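Local coordinates for peroxidase (Cellulomonas bogoriensis 69B4 = DSM 16987, PDB 6QZO), which binds heme b and, as a member of the DyP-type family, probably acts as a peroxidase that oxidises substrates with hydrogen peroxide, at residues A[228-239]-A[355-366]; A[193-203]-A[306-314]. One frame throughout, in Å; residues are numbered along the deposited sequence.

Contact 1 of 2, residues A[228-239]-A[355-366]; sequences GTSMVVRRIAMN and WTFPVGSAVFAV. With HEM (protoporphyrin IX containing Fe), chain I.
From the pair Thr-229/Val-366 to the pair Met-238/Thr-356, the two strands run antiparallel, their N-to-C directions 142° apart. Met-231 and Phe-364 are a hydrogen-bonded pair, with Met-231 N to Phe-364 O at 2.8 Å. Between Arg-235 and Ile-236 the ladder slips by one residue in a classic beta bulge, Val-359 and Gly-360 both facing Arg-235. Arg-235 O takes a bond from Val-359 N (2.8 Å, N-H...O 170°) and a weak one from Gly-360 N.

On one face the Arg-234 chain, bent at chi2 and chi3, curls back so that its end comes nearer the partner strand. Its NH1 donates in the guanidinium plane to Ser-361 OG (3.0 Å), Pro-358 CB covers one face of the group, and NH2 continues to a salt bridge with Asp-132. On the same face Ile-236 CD1 meets the heme methyl CMC at 3.5 Å, and Thr-356 CG2 the vinyl carbon CBB at 3.5 Å.

On the other face Ala-237 CB sits over the Phe-357 ring in a CH-pi contact, 4.0 Å from its centroid. Met-231 SD makes an oblique Met-aromatic contact with Phe-364. The extended Arg-235 chain passes Val-359 CG2 and ends at Tyr-312 and Trp-138, its cation-pi partners.

These are neighbouring strands of the antiparallel 2-3-1-4 sheet, the ferredoxin-like topology of a DyP domain, with one end of the ladder lining the methyl and vinyl edge of the heme.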
loop_
_atom_site.group_PDB
_atom_site.type_symbol
_atom_site.label_atom_id
_atom_site.label_comp_id
_atom_site.label_asym_id
_atom_site.label_seq_id
_atom_site.Cartn_x
_atom_site.Cartn_y
_atom_site.Cartn_z
ATOM N N GLY A 228 6.986 16.997 -24.209
ATOM C CA GLY A 228 5.840 16.418 -23.493
ATOM C C GLY A 228 5.358 15.145 -24.165
ATOM O O GLY A 228 6.041 14.623 -25.075
ATOM N N THR A 229 4.205 14.657 -23.733
ATOM C CA THR A 229 3.683 13.335 -24.136
ATOM C C THR A 229 2.206 13.285 -23.748
ATOM O O THR A 229 1.671 14.311 -23.281
ATOM C CB THR A 229 4.533 12.214 -23.510
ATOM O OG1 THR A 229 4.169 10.948 -24.075
ATOM C CG2 THR A 229 4.403 12.156 -22.003
ATOM N N SER A 230 1.582 12.138 -23.992
ATOM C CA SER A 230 0.206 11.819 -23.558
ATOM C C SER A 230 0.293 10.664 -22.568
ATOM O O SER A 230 1.249 9.878 -22.668
ATOM C CB SER A 230 -0.669 11.483 -24.724
ATOM O OG SER A 230 -0.318 10.230 -25.270
ATOM N N MET A 231 -0.648 10.621 -21.639
ATOM C CA MET A 231 -0.722 9.612 -20.564
ATOM C C MET A 231 -2.114 8.989 -20.593
ATOM O O MET A 231 -3.089 9.745 -20.618
ATOM C CB MET A 231 -0.473 10.266 -19.206
ATOM C CG MET A 231 -0.769 9.357 -18.029
ATOM S SD MET A 231 -0.419 10.282 -16.503
ATOM C CE MET A 231 -1.211 9.216 -15.314
ATOM N N VAL A 232 -2.169 7.657 -20.626
ATOM C CA VAL A 232 -3.413 6.856 -20.442
ATOM C C VAL A 232 -3.296 6.128 -19.103
ATOM O O VAL A 232 -2.237 5.535 -18.855
ATOM C CB VAL A 232 -3.612 5.861 -21.592
ATOM C CG1 VAL A 232 -4.692 4.841 -21.274
ATOM C CG2 VAL A 232 -3.907 6.575 -22.895
ATOM N N VAL A 233 -4.356 6.182 -18.295
ATOM C CA VAL A 233 -4.533 5.351 -17.079
ATOM C C VAL A 233 -5.798 4.519 -17.257
ATOM O O VAL A 233 -6.891 5.113 -17.240
ATOM C CB VAL A 233 -4.616 6.214 -15.810
ATOM C CG1 VAL A 233 -4.789 5.387 -14.554
ATOM C CG2 VAL A 233 -3.393 7.094 -15.680
ATOM N N ARG A 234 -5.626 3.206 -17.450
ATOM C CA ARG A 234 -6.710 2.203 -17.347
ATOM C C ARG A 234 -6.523 1.440 -16.034
ATOM O O ARG A 234 -5.436 0.850 -15.825
ATOM C CB ARG A 234 -6.668 1.224 -18.517
ATOM C CG ARG A 234 -6.723 1.874 -19.885
ATOM C CD ARG A 234 -8.121 2.249 -20.315
ATOM N NE ARG A 234 -8.863 1.163 -20.894
ATOM C CZ ARG A 234 -10.069 1.265 -21.432
ATOM N NH1 ARG A 234 -10.736 2.410 -21.420
ATOM N NH2 ARG A 234 -10.604 0.177 -21.953
ATOM N N ARG A 235 -7.522 1.493 -15.167
ATOM C CA ARG A 235 -7.648 0.599 -13.991
ATOM C C ARG A 235 -8.267 -0.695 -14.508
ATOM O O ARG A 235 -9.445 -0.653 -14.934
ATOM C CB ARG A 235 -8.523 1.253 -12.922
ATOM C CG ARG A 235 -8.419 0.601 -11.556
ATOM C CD ARG A 235 -9.335 1.261 -10.555
ATOM N NE ARG A 235 -9.332 0.622 -9.251
ATOM C CZ ARG A 235 -8.382 0.739 -8.328
ATOM N NH1 ARG A 235 -7.292 1.455 -8.554
ATOM N NH2 ARG A 235 -8.513 0.130 -7.160
ATOM N N ILE A 236 -7.498 -1.780 -14.559
ATOM C CA ILE A 236 -7.976 -3.046 -15.187
ATOM C C ILE A 236 -8.022 -4.111 -14.094
ATOM O O ILE A 236 -6.956 -4.510 -13.602
ATOM C CB ILE A 236 -7.127 -3.475 -16.402
ATOM C CG1 ILE A 236 -6.840 -2.300 -17.339
ATOM C CG2 ILE A 236 -7.825 -4.603 -17.143
ATOM C CD1 ILE A 236 -5.921 -2.659 -18.493
ATOM N N ALA A 237 -9.247 -4.525 -13.743
ATOM C CA ALA A 237 -9.527 -5.513 -12.685
ATOM C C ALA A 237 -9.192 -6.912 -13.208
ATOM O O ALA A 237 -9.461 -7.193 -14.415
ATOM C CB ALA A 237 -10.961 -5.400 -12.276
ATOM N N MET A 238 -8.618 -7.754 -12.342
ATOM C CA MET A 238 -8.337 -9.185 -12.640
ATOM C C MET A 238 -9.367 -10.035 -11.901
ATOM O O MET A 238 -9.541 -9.858 -10.687
ATOM C CB MET A 238 -6.931 -9.579 -12.201
ATOM C CG MET A 238 -5.852 -8.885 -12.961
ATOM S SD MET A 238 -4.271 -9.003 -12.078
ATOM C CE MET A 238 -3.153 -8.597 -13.422
ATOM N N ASN A 239 -10.078 -10.887 -12.636
ATOM C CA ASN A 239 -10.982 -11.881 -12.012
ATOM C C ASN A 239 -10.108 -13.061 -11.600
ATOM O O ASN A 239 -10.026 -14.028 -12.360
ATOM C CB ASN A 239 -12.128 -12.251 -12.946
ATOM C CG ASN A 239 -13.255 -12.915 -12.195
ATOM O OD1 ASN A 239 -13.043 -13.407 -11.086
ATOM N ND2 ASN A 239 -14.442 -12.934 -12.778
ATOM N N TRP A 355 -10.820 -12.761 -18.401
ATOM C CA TRP A 355 -10.352 -12.757 -16.981
ATOM C C TRP A 355 -9.884 -11.366 -16.532
ATOM O O TRP A 355 -9.409 -11.248 -15.403
ATOM C CB TRP A 355 -9.267 -13.821 -16.790
ATOM C CG TRP A 355 -9.797 -15.172 -17.157
ATOM C CD1 TRP A 355 -10.704 -15.910 -16.455
ATOM C CD2 TRP A 355 -9.573 -15.879 -18.387
ATOM N NE1 TRP A 355 -11.035 -17.042 -17.146
ATOM C CE2 TRP A 355 -10.347 -17.056 -18.333
ATOM C CE3 TRP A 355 -8.786 -15.636 -19.516
ATOM C CZ2 TRP A 355 -10.366 -17.985 -19.369
ATOM C CZ3 TRP A 355 -8.785 -16.567 -20.532
ATOM C CH2 TRP A 355 -9.562 -17.719 -20.459
ATOM N N THR A 356 -10.046 -10.348 -17.373
ATOM C CA THR A 356 -9.728 -8.934 -17.081
ATOM C C THR A 356 -10.900 -8.077 -17.551
ATOM O O THR A 356 -11.632 -8.541 -18.422
ATOM C CB THR A 356 -8.436 -8.488 -17.780
ATOM O OG1 THR A 356 -8.704 -8.526 -19.178
ATOM C CG2 THR A 356 -7.235 -9.347 -17.446
ATOM N N PHE A 357 -11.065 -6.877 -16.993
ATOM C CA PHE A 357 -12.063 -5.894 -17.473
ATOM C C PHE A 357 -11.670 -4.497 -17.013
ATOM O O PHE A 357 -11.258 -4.299 -15.881
ATOM C CB PHE A 357 -13.488 -6.324 -17.107
ATOM C CG PHE A 357 -13.780 -6.602 -15.649
ATOM C CD1 PHE A 357 -13.657 -7.881 -15.128
ATOM C CD2 PHE A 357 -14.256 -5.593 -14.821
ATOM C CE1 PHE A 357 -13.928 -8.127 -13.788
ATOM C CE2 PHE A 357 -14.554 -5.847 -13.482
ATOM C CZ PHE A 357 -14.388 -7.114 -12.962
ATOM N N PRO A 358 -11.741 -3.478 -17.909
ATOM C CA PRO A 358 -11.410 -2.107 -17.534
ATOM C C PRO A 358 -12.527 -1.513 -16.671
ATOM O O PRO A 358 -13.672 -1.597 -17.076
ATOM C CB PRO A 358 -11.311 -1.369 -18.882
ATOM C CG PRO A 358 -11.391 -2.438 -19.943
ATOM C CD PRO A 358 -12.156 -3.582 -19.320
ATOM N N VAL A 359 -12.167 -0.939 -15.521
ATOM C CA VAL A 359 -13.140 -0.287 -14.588
ATOM C C VAL A 359 -12.843 1.215 -14.469
ATOM O O VAL A 359 -13.665 1.913 -13.847
ATOM C CB VAL A 359 -13.181 -0.991 -13.221
ATOM C CG1 VAL A 359 -13.708 -2.412 -13.373
ATOM C CG2 VAL A 359 -11.835 -0.993 -12.510
ATOM N N GLY A 360 -11.767 1.702 -15.085
ATOM C CA GLY A 360 -11.402 3.129 -15.076
ATOM C C GLY A 360 -10.605 3.513 -16.305
ATOM O O GLY A 360 -9.772 2.697 -16.730
ATOM N N SER A 361 -10.847 4.720 -16.834
ATOM C CA SER A 361 -10.156 5.266 -18.029
ATOM C C SER A 361 -9.951 6.771 -17.868
ATOM O O SER A 361 -10.951 7.513 -17.598
ATOM C CB SER A 361 -10.906 4.973 -19.297
ATOM O OG SER A 361 -10.024 5.102 -20.420
ATOM N N ALA A 362 -8.706 7.232 -18.055
ATOM C CA ALA A 362 -8.368 8.663 -18.036
ATOM C C ALA A 362 -7.271 8.946 -19.061
ATOM O O ALA A 362 -6.312 8.136 -19.163
ATOM C CB ALA A 362 -7.952 9.035 -16.656
ATOM N N VAL A 363 -7.421 10.060 -19.782
ATOM C CA VAL A 363 -6.419 10.549 -20.769
ATOM C C VAL A 363 -5.946 11.918 -20.305
ATOM O O VAL A 363 -6.801 12.717 -19.896
ATOM C CB VAL A 363 -7.013 10.608 -22.189
ATOM C CG1 VAL A 363 -5.961 10.968 -23.207
ATOM C CG2 VAL A 363 -7.693 9.298 -22.544
ATOM N N PHE A 364 -4.634 12.153 -20.362
ATOM C CA PHE A 364 -3.992 13.427 -19.945
ATOM C C PHE A 364 -2.917 13.808 -20.959
ATOM O O PHE A 364 -2.278 12.911 -21.564
ATOM C CB PHE A 364 -3.359 13.306 -18.560
ATOM C CG PHE A 364 -4.339 12.895 -17.496
ATOM C CD1 PHE A 364 -5.120 13.833 -16.854
ATOM C CD2 PHE A 364 -4.502 11.562 -17.166
ATOM C CE1 PHE A 364 -6.036 13.448 -15.886
ATOM C CE2 PHE A 364 -5.418 11.191 -16.201
ATOM C CZ PHE A 364 -6.177 12.125 -15.565
ATOM N N ALA A 365 -2.752 15.121 -21.135
ATOM C CA ALA A 365 -1.630 15.732 -21.882
ATOM C C ALA A 365 -0.554 16.083 -20.860
ATOM O O ALA A 365 -0.885 16.701 -19.844
ATOM C CB ALA A 365 -2.110 16.944 -22.627
ATOM N N VAL A 366 0.677 15.681 -21.126
ATOM C CA VAL A 366 1.811 15.823 -20.183
ATOM C C VAL A 366 2.742 16.894 -20.735
ATOM O O VAL A 366 3.386 16.694 -21.769
ATOM C CB VAL A 366 2.507 14.461 -19.998
ATOM C CG1 VAL A 366 3.735 14.559 -19.108
ATOM C CG2 VAL A 366 1.523 13.435 -19.447
HETATM C CHA HEM I . 2.175 -7.606 -23.227
HETATM C CHB HEM I . -0.418 -8.632 -19.305
HETATM C CHC HEM I . -3.631 -5.249 -20.559
HETATM C CHD HEM I . -0.827 -3.942 -24.256
HETATM C C1A HEM I . 1.723 -8.186 -22.074
HETATM C C2A HEM I . 2.310 -9.335 -21.468
HETATM C C3A HEM I . 1.565 -9.628 -20.371
HETATM C C4A HEM I . 0.549 -8.650 -20.282
HETATM C CMA HEM I . 1.771 -10.770 -19.395
HETATM C CAA HEM I . 3.499 -10.132 -21.975
HETATM C CBA HEM I . 4.845 -9.630 -21.453
HETATM C CGA HEM I . 5.180 -8.332 -22.113
HETATM O O1A HEM I . 4.832 -7.275 -21.517
HETATM O O2A HEM I . 5.772 -8.326 -23.229
HETATM C C1B HEM I . -1.519 -7.786 -19.335
HETATM C C2B HEM I . -2.532 -7.838 -18.340
HETATM C C3B HEM I . -3.459 -6.885 -18.685
HETATM C C4B HEM I . -2.953 -6.278 -19.924
HETATM C CMB HEM I . -2.555 -8.764 -17.127
HETATM C CAB HEM I . -4.681 -6.430 -17.992
HETATM C CBB HEM I . -4.981 -6.748 -16.733
HETATM C C1C HEM I . -3.157 -4.582 -21.665
HETATM C C2C HEM I . -3.829 -3.532 -22.288
HETATM C C3C HEM I . -3.064 -3.128 -23.358
HETATM C C4C HEM I . -1.882 -3.969 -23.371
HETATM C CMC HEM I . -5.149 -2.910 -21.926
HETATM C CAC HEM I . -3.604 -1.999 -24.160
HETATM C CBC HEM I . -3.035 -1.456 -25.202
HETATM C C1D HEM I . 0.234 -4.871 -24.258
HETATM C C2D HEM I . 1.322 -4.820 -25.252
HETATM C C3D HEM I . 2.146 -5.848 -24.981
HETATM C C4D HEM I . 1.553 -6.511 -23.807
HETATM C CMD HEM I . 1.526 -3.861 -26.413
HETATM C CAD HEM I . 3.423 -6.222 -25.743
HETATM C CBD HEM I . 3.106 -7.200 -26.893
HETATM C CGD HEM I . 4.292 -7.604 -27.762
HETATM O O1D HEM I . 4.714 -6.843 -28.658
HETATM O O2D HEM I . 4.855 -8.728 -27.625
HETATM N NA HEM I . 0.650 -7.780 -21.336
HETATM N NB HEM I . -1.809 -6.859 -20.250
HETATM N NC HEM I . -1.991 -4.852 -22.319
HETATM N ND HEM I . 0.427 -5.901 -23.423
HETATM FE FE HEM I . -0.643 -6.407 -21.947
#

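Contact 2 of 2, residues A[193-203]-A[306-314]; sequences MRNLMGQVEGT and LRRAYNYDE. With HEM (protoporphyrin IX containing Fe), chain I.
Met-193 and Asn-311 approach from opposite directions, Met-193 CE 3.4 Å from Asn-311 OD1, while SD rests beside Ala-309 O. At Arg-194 the backbone takes over: Asn-311 ND2 donates to Arg-194 O (3.2 Å, N-H...O 159°), the acceptor close to the amide plane and the donor in the carbonyl plane. Asn-195, with CG between its backbone N and carbonyl carbon (chi1 71°), turns its amide back into the loop. OD1 receives Met-197 N and Gln-199 N from opposite faces, the first closing an Asx turn, and ND2 donates to Gln-199 OE1.

Leu-196 lays CG and CD1 on Asn-311 CB, with CD1 3.4 Å from Tyr-312 O, and a water joins Leu-196 N to Asn-311 OD1. Ala-156 of the second subunit packs on this leucine.

Glu-201, bent at chi2, crosses Arg-307 with carboxylate and guanidinium planes 64° apart. OE2 forms a salt bridge to Arg-307 NH1 (3.1 Å) and a water link to Ala-309 N, leaving OE1 3.2 Å from the heme meso carbon CHB. Gly-202 N then donates to heme O1A (2.9 Å). Arg-307 NH1 (2.7 Å) and NH2 (2.9 Å) donate to that same O1A, and the guanidinium lies with one face over heme C3D.

The sequence Gly-198 to Gly-202 is consistent with the GXXDG motif of DyP peroxidases, with glutamate in place of the aspartate. Bonded to both Glu-201 and a propionate oxygen, the Arg-307 guanidinium is fixed in orientation over the porphyrin, tying loop, strand and cofactor together.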
loop_
_atom_site.group_PDB
_atom_site.type_symbol
_atom_site.label_atom_id
_atom_site.label_comp_id
_atom_site.label_asym_id
_atom_site.label_seq_id
_atom_site.Cartn_x
_atom_site.Cartn_y
_atom_site.Cartn_z
ATOM N N MET A 193 8.885 -7.395 -14.254
ATOM C CA MET A 193 7.856 -7.171 -13.202
ATOM C C MET A 193 6.911 -8.371 -13.205
ATOM O O MET A 193 6.607 -8.894 -14.303
ATOM C CB MET A 193 7.042 -5.897 -13.456
ATOM C CG MET A 193 6.054 -5.557 -12.346
ATOM S SD MET A 193 4.697 -4.463 -12.898
ATOM C CE MET A 193 3.369 -5.665 -13.064
ATOM N N ARG A 194 6.470 -8.781 -12.014
ATOM C CA ARG A 194 5.452 -9.838 -11.810
ATOM C C ARG A 194 4.148 -9.152 -11.462
ATOM O O ARG A 194 4.188 -8.289 -10.592
ATOM C CB ARG A 194 5.863 -10.798 -10.692
ATOM C CG ARG A 194 6.960 -11.769 -11.097
ATOM C CD ARG A 194 6.396 -12.936 -11.870
ATOM N NE ARG A 194 7.439 -13.850 -12.320
ATOM C CZ ARG A 194 7.220 -14.908 -13.079
ATOM N NH1 ARG A 194 5.992 -15.198 -13.479
ATOM N NH2 ARG A 194 8.229 -15.675 -13.452
ATOM N N ASN A 195 3.067 -9.509 -12.155
ATOM C CA ASN A 195 1.707 -8.996 -11.867
ATOM C C ASN A 195 0.991 -10.048 -11.013
ATOM O O ASN A 195 1.564 -11.134 -10.798
ATOM C CB ASN A 195 0.970 -8.589 -13.147
ATOM C CG ASN A 195 0.554 -9.757 -14.015
ATOM O OD1 ASN A 195 0.285 -10.850 -13.517
ATOM N ND2 ASN A 195 0.490 -9.533 -15.311
ATOM N N LEU A 196 -0.208 -9.728 -10.541
ATOM C CA LEU A 196 -0.938 -10.554 -9.543
ATOM C C LEU A 196 -1.687 -11.690 -10.248
ATOM O O LEU A 196 -2.311 -12.496 -9.549
ATOM C CB LEU A 196 -1.857 -9.647 -8.721
ATOM C CG LEU A 196 -1.108 -8.642 -7.847
ATOM C CD1 LEU A 196 -2.065 -7.688 -7.162
ATOM C CD2 LEU A 196 -0.260 -9.336 -6.793
ATOM N N MET A 197 -1.586 -11.784 -11.578
ATOM C CA MET A 197 -1.963 -13.013 -12.312
ATOM C C MET A 197 -0.776 -13.983 -12.280
ATOM O O MET A 197 -0.955 -15.157 -12.668
ATOM C CB MET A 197 -2.392 -12.706 -13.746
ATOM C CG MET A 197 -3.896 -12.532 -13.877
ATOM S SD MET A 197 -4.428 -11.939 -15.487
ATOM C CE MET A 197 -6.180 -12.323 -15.398
ATOM N N GLY A 198 0.375 -13.530 -11.766
ATOM C CA GLY A 198 1.606 -14.330 -11.643
ATOM C C GLY A 198 2.470 -14.233 -12.883
ATOM O O GLY A 198 3.468 -14.974 -12.952
ATOM N N GLN A 199 2.145 -13.317 -13.802
ATOM C CA GLN A 199 2.805 -13.212 -15.138
ATOM C C GLN A 199 3.978 -12.238 -15.074
ATOM O O GLN A 199 3.978 -11.357 -14.200
ATOM C CB GLN A 199 1.809 -12.727 -16.192
ATOM C CG GLN A 199 0.622 -13.655 -16.380
ATOM C CD GLN A 199 -0.603 -12.931 -16.879
ATOM O OE1 GLN A 199 -0.724 -11.703 -16.776
ATOM N NE2 GLN A 199 -1.533 -13.693 -17.419
ATOM N N VAL A 200 4.926 -12.392 -15.993
ATOM C CA VAL A 200 6.001 -11.399 -16.291
ATOM C C VAL A 200 5.377 -10.342 -17.198
ATOM O O VAL A 200 4.749 -10.748 -18.193
ATOM C CB VAL A 200 7.224 -12.069 -16.944
ATOM C CG1 VAL A 200 8.344 -11.078 -17.220
ATOM C CG2 VAL A 200 7.745 -13.215 -16.092
ATOM N N GLU A 201 5.501 -9.063 -16.832
ATOM C CA GLU A 201 4.931 -7.896 -17.557
ATOM C C GLU A 201 6.097 -6.934 -17.843
ATOM O O GLU A 201 6.894 -6.673 -16.899
ATOM C CB GLU A 201 3.793 -7.295 -16.719
ATOM C CG GLU A 201 3.478 -5.823 -16.993
ATOM C CD GLU A 201 2.354 -5.512 -17.974
ATOM O OE1 GLU A 201 1.406 -6.327 -18.058
ATOM O OE2 GLU A 201 2.415 -4.420 -18.629
ATOM N N GLY A 202 6.225 -6.468 -19.095
ATOM C CA GLY A 202 7.125 -5.358 -19.470
ATOM C C GLY A 202 8.215 -5.756 -20.446
ATOM O O GLY A 202 9.038 -4.901 -20.804
ATOM N N THR A 203 8.194 -7.002 -20.909
ATOM C CA THR A 203 9.257 -7.618 -21.746
ATOM C C THR A 203 9.392 -6.876 -23.082
ATOM O O THR A 203 10.498 -6.412 -23.381
ATOM C CB THR A 203 8.945 -9.099 -21.951
ATOM O OG1 THR A 203 8.848 -9.679 -20.645
ATOM C CG2 THR A 203 9.984 -9.803 -22.784
ATOM N N LEU A 306 5.010 3.316 -24.260
ATOM C CA LEU A 306 5.755 2.982 -23.022
ATOM C C LEU A 306 4.739 2.564 -21.953
ATOM O O LEU A 306 4.089 3.454 -21.362
ATOM C CB LEU A 306 6.578 4.188 -22.566
ATOM C CG LEU A 306 7.480 3.942 -21.354
ATOM C CD1 LEU A 306 8.454 2.793 -21.612
ATOM C CD2 LEU A 306 8.203 5.211 -20.954
ATOM N N ARG A 307 4.607 1.262 -21.732
ATOM C CA ARG A 307 3.833 0.741 -20.582
ATOM C C ARG A 307 4.686 0.978 -19.337
ATOM O O ARG A 307 5.905 0.729 -19.398
ATOM C CB ARG A 307 3.485 -0.737 -20.780
ATOM C CG ARG A 307 2.498 -0.960 -21.907
ATOM C CD ARG A 307 2.273 -2.438 -22.159
ATOM N NE ARG A 307 3.465 -3.074 -22.685
ATOM C CZ ARG A 307 3.907 -4.288 -22.380
ATOM N NH1 ARG A 307 3.278 -5.050 -21.506
ATOM N NH2 ARG A 307 4.992 -4.762 -22.973
ATOM N N ARG A 308 4.049 1.467 -18.273
ATOM C CA ARG A 308 4.707 1.740 -16.977
ATOM C C ARG A 308 3.724 1.343 -15.879
ATOM O O ARG A 308 3.320 2.222 -15.086
ATOM C CB ARG A 308 5.140 3.210 -16.938
ATOM C CG ARG A 308 6.352 3.451 -16.052
ATOM C CD ARG A 308 6.760 4.891 -16.108
ATOM N NE ARG A 308 7.856 5.244 -15.234
ATOM C CZ ARG A 308 7.761 5.468 -13.942
ATOM N NH1 ARG A 308 6.647 5.198 -13.292
ATOM N NH2 ARG A 308 8.789 5.981 -13.289
ATOM N N ALA A 309 3.325 0.068 -15.887
ATOM C CA ALA A 309 2.205 -0.465 -15.080
ATOM C C ALA A 309 2.666 -0.830 -13.651
ATOM O O ALA A 309 3.873 -1.080 -13.413
ATOM C CB ALA A 309 1.576 -1.642 -15.781
ATOM N N TYR A 310 1.700 -0.828 -12.741
ATOM C CA TYR A 310 1.859 -1.159 -11.308
ATOM C C TYR A 310 0.736 -2.123 -10.914
ATOM O O TYR A 310 -0.325 -2.086 -11.543
ATOM C CB TYR A 310 1.834 0.133 -10.483
ATOM C CG TYR A 310 3.147 0.870 -10.454
ATOM C CD1 TYR A 310 3.548 1.694 -11.497
ATOM C CD2 TYR A 310 4.004 0.721 -9.386
ATOM C CE1 TYR A 310 4.773 2.344 -11.471
ATOM C CE2 TYR A 310 5.224 1.371 -9.341
ATOM C CZ TYR A 310 5.606 2.191 -10.376
ATOM O OH TYR A 310 6.811 2.814 -10.294
ATOM N N ASN A 311 0.966 -2.963 -9.913
ATOM C CA ASN A 311 -0.078 -3.853 -9.326
ATOM C C ASN A 311 -0.958 -3.015 -8.397
ATOM O O ASN A 311 -0.411 -2.165 -7.683
ATOM C CB ASN A 311 0.529 -5.015 -8.528
ATOM C CG ASN A 311 1.477 -5.838 -9.360
ATOM O OD1 ASN A 311 1.169 -6.147 -10.515
ATOM N ND2 ASN A 311 2.629 -6.157 -8.793
ATOM N N TYR A 312 -2.256 -3.289 -8.371
ATOM C CA TYR A 312 -3.148 -2.782 -7.305
ATOM C C TYR A 312 -3.797 -3.981 -6.616
ATOM O O TYR A 312 -4.076 -4.992 -7.252
ATOM C CB TYR A 312 -4.125 -1.728 -7.824
ATOM C CG TYR A 312 -5.363 -2.202 -8.522
ATOM C CD1 TYR A 312 -6.465 -2.637 -7.806
ATOM C CD2 TYR A 312 -5.482 -2.116 -9.902
ATOM C CE1 TYR A 312 -7.626 -3.050 -8.444
ATOM C CE2 TYR A 312 -6.643 -2.497 -10.552
ATOM C CZ TYR A 312 -7.723 -2.964 -9.823
ATOM O OH TYR A 312 -8.870 -3.344 -10.467
ATOM N N ASP A 313 -3.966 -3.841 -5.312
ATOM C CA ASP A 313 -4.505 -4.868 -4.397
ATOM C C ASP A 313 -5.220 -4.119 -3.284
ATOM O O ASP A 313 -4.518 -3.564 -2.451
ATOM C CB ASP A 313 -3.382 -5.779 -3.902
ATOM C CG ASP A 313 -3.888 -7.007 -3.170
ATOM O OD1 ASP A 313 -4.812 -7.612 -3.700
ATOM O OD2 ASP A 313 -3.363 -7.340 -2.075
ATOM N N GLU A 314 -6.546 -4.049 -3.329
ATOM C CA GLU A 314 -7.350 -3.244 -2.369
ATOM C C GLU A 314 -7.976 -4.153 -1.326
ATOM O O GLU A 314 -8.142 -5.335 -1.622
ATOM C CB GLU A 314 -8.454 -2.459 -3.103
ATOM C CG GLU A 314 -7.923 -1.450 -4.088
ATOM C CD GLU A 314 -6.860 -0.508 -3.540
ATOM O OE1 GLU A 314 -6.928 -0.103 -2.369
ATOM O OE2 GLU A 314 -5.951 -0.198 -4.288
HETATM C CHA HEM I . 2.175 -7.606 -23.227
HETATM C CHB HEM I . -0.418 -8.632 -19.305
HETATM C CHC HEM I . -3.631 -5.249 -20.559
HETATM C CHD HEM I . -0.827 -3.942 -24.256
HETATM C C1A HEM I . 1.723 -8.186 -22.074
HETATM C C2A HEM I . 2.310 -9.335 -21.468
HETATM C C3A HEM I . 1.565 -9.628 -20.371
HETATM C C4A HEM I . 0.549 -8.650 -20.282
HETATM C CMA HEM I . 1.771 -10.770 -19.395
HETATM C CAA HEM I . 3.499 -10.132 -21.975
HETATM C CBA HEM I . 4.845 -9.630 -21.453
HETATM C CGA HEM I . 5.180 -8.332 -22.113
HETATM O O1A HEM I . 4.832 -7.275 -21.517
HETATM O O2A HEM I . 5.772 -8.326 -23.229
HETATM C C1B HEM I . -1.519 -7.786 -19.335
HETATM C C2B HEM I . -2.532 -7.838 -18.340
HETATM C C3B HEM I . -3.459 -6.885 -18.685
HETATM C C4B HEM I . -2.953 -6.278 -19.924
HETATM C CMB HEM I . -2.555 -8.764 -17.127
HETATM C CAB HEM I . -4.681 -6.430 -17.992
HETATM C CBB HEM I . -4.981 -6.748 -16.733
HETATM C C1C HEM I . -3.157 -4.582 -21.665
HETATM C C2C HEM I . -3.829 -3.532 -22.288
HETATM C C3C HEM I . -3.064 -3.128 -23.358
HETATM C C4C HEM I . -1.882 -3.969 -23.371
HETATM C CMC HEM I . -5.149 -2.910 -21.926
HETATM C CAC HEM I . -3.604 -1.999 -24.160
HETATM C CBC HEM I . -3.035 -1.456 -25.202
HETATM C C1D HEM I . 0.234 -4.871 -24.258
HETATM C C2D HEM I . 1.322 -4.820 -25.252
HETATM C C3D HEM I . 2.146 -5.848 -24.981
HETATM C C4D HEM I . 1.553 -6.511 -23.807
HETATM C CMD HEM I . 1.526 -3.861 -26.413
HETATM C CAD HEM I . 3.423 -6.222 -25.743
HETATM C CBD HEM I . 3.106 -7.200 -26.893
HETATM C CGD HEM I . 4.292 -7.604 -27.762
HETATM O O1D HEM I . 4.714 -6.843 -28.658
HETATM O O2D HEM I . 4.855 -8.728 -27.625
HETATM N NA HEM I . 0.650 -7.780 -21.336
HETATM N NB HEM I . -1.809 -6.859 -20.250
HETATM N NC HEM I . -1.991 -4.852 -22.319
HETATM N ND HEM I . 0.427 -5.901 -23.423
HETATM FE FE HEM I . -0.643 -6.407 -21.947
HETATM O O HOH W 1 -1.774 -6.982 -11.071
HETATM O O HOH W 2 4.199 -2.301 -17.631
#

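Both contacts are buried and share one sheet: 306-314 and 356-366 are its outermost strands, with 323-332 and 229-238 between. Contact 1, nearer the chain centre, is a long backbone ladder, interrupted by one bulge, whose mixed apolar and polar faces include two buried arginines. Contact 2 joins an irregular loop to an outermost strand through side chains, waters and charge, and it also comes within reach of the second subunit. They meet where Tyr-312 OH lies 3.2 Å from Ala-237 CA, and where Met-197 packs on Trp-355. The heme is common to both: 228-239 and 355-366 offer it hydrocarbon, while 193-203 and 306-314 supply hydrogen bonds to a propionate.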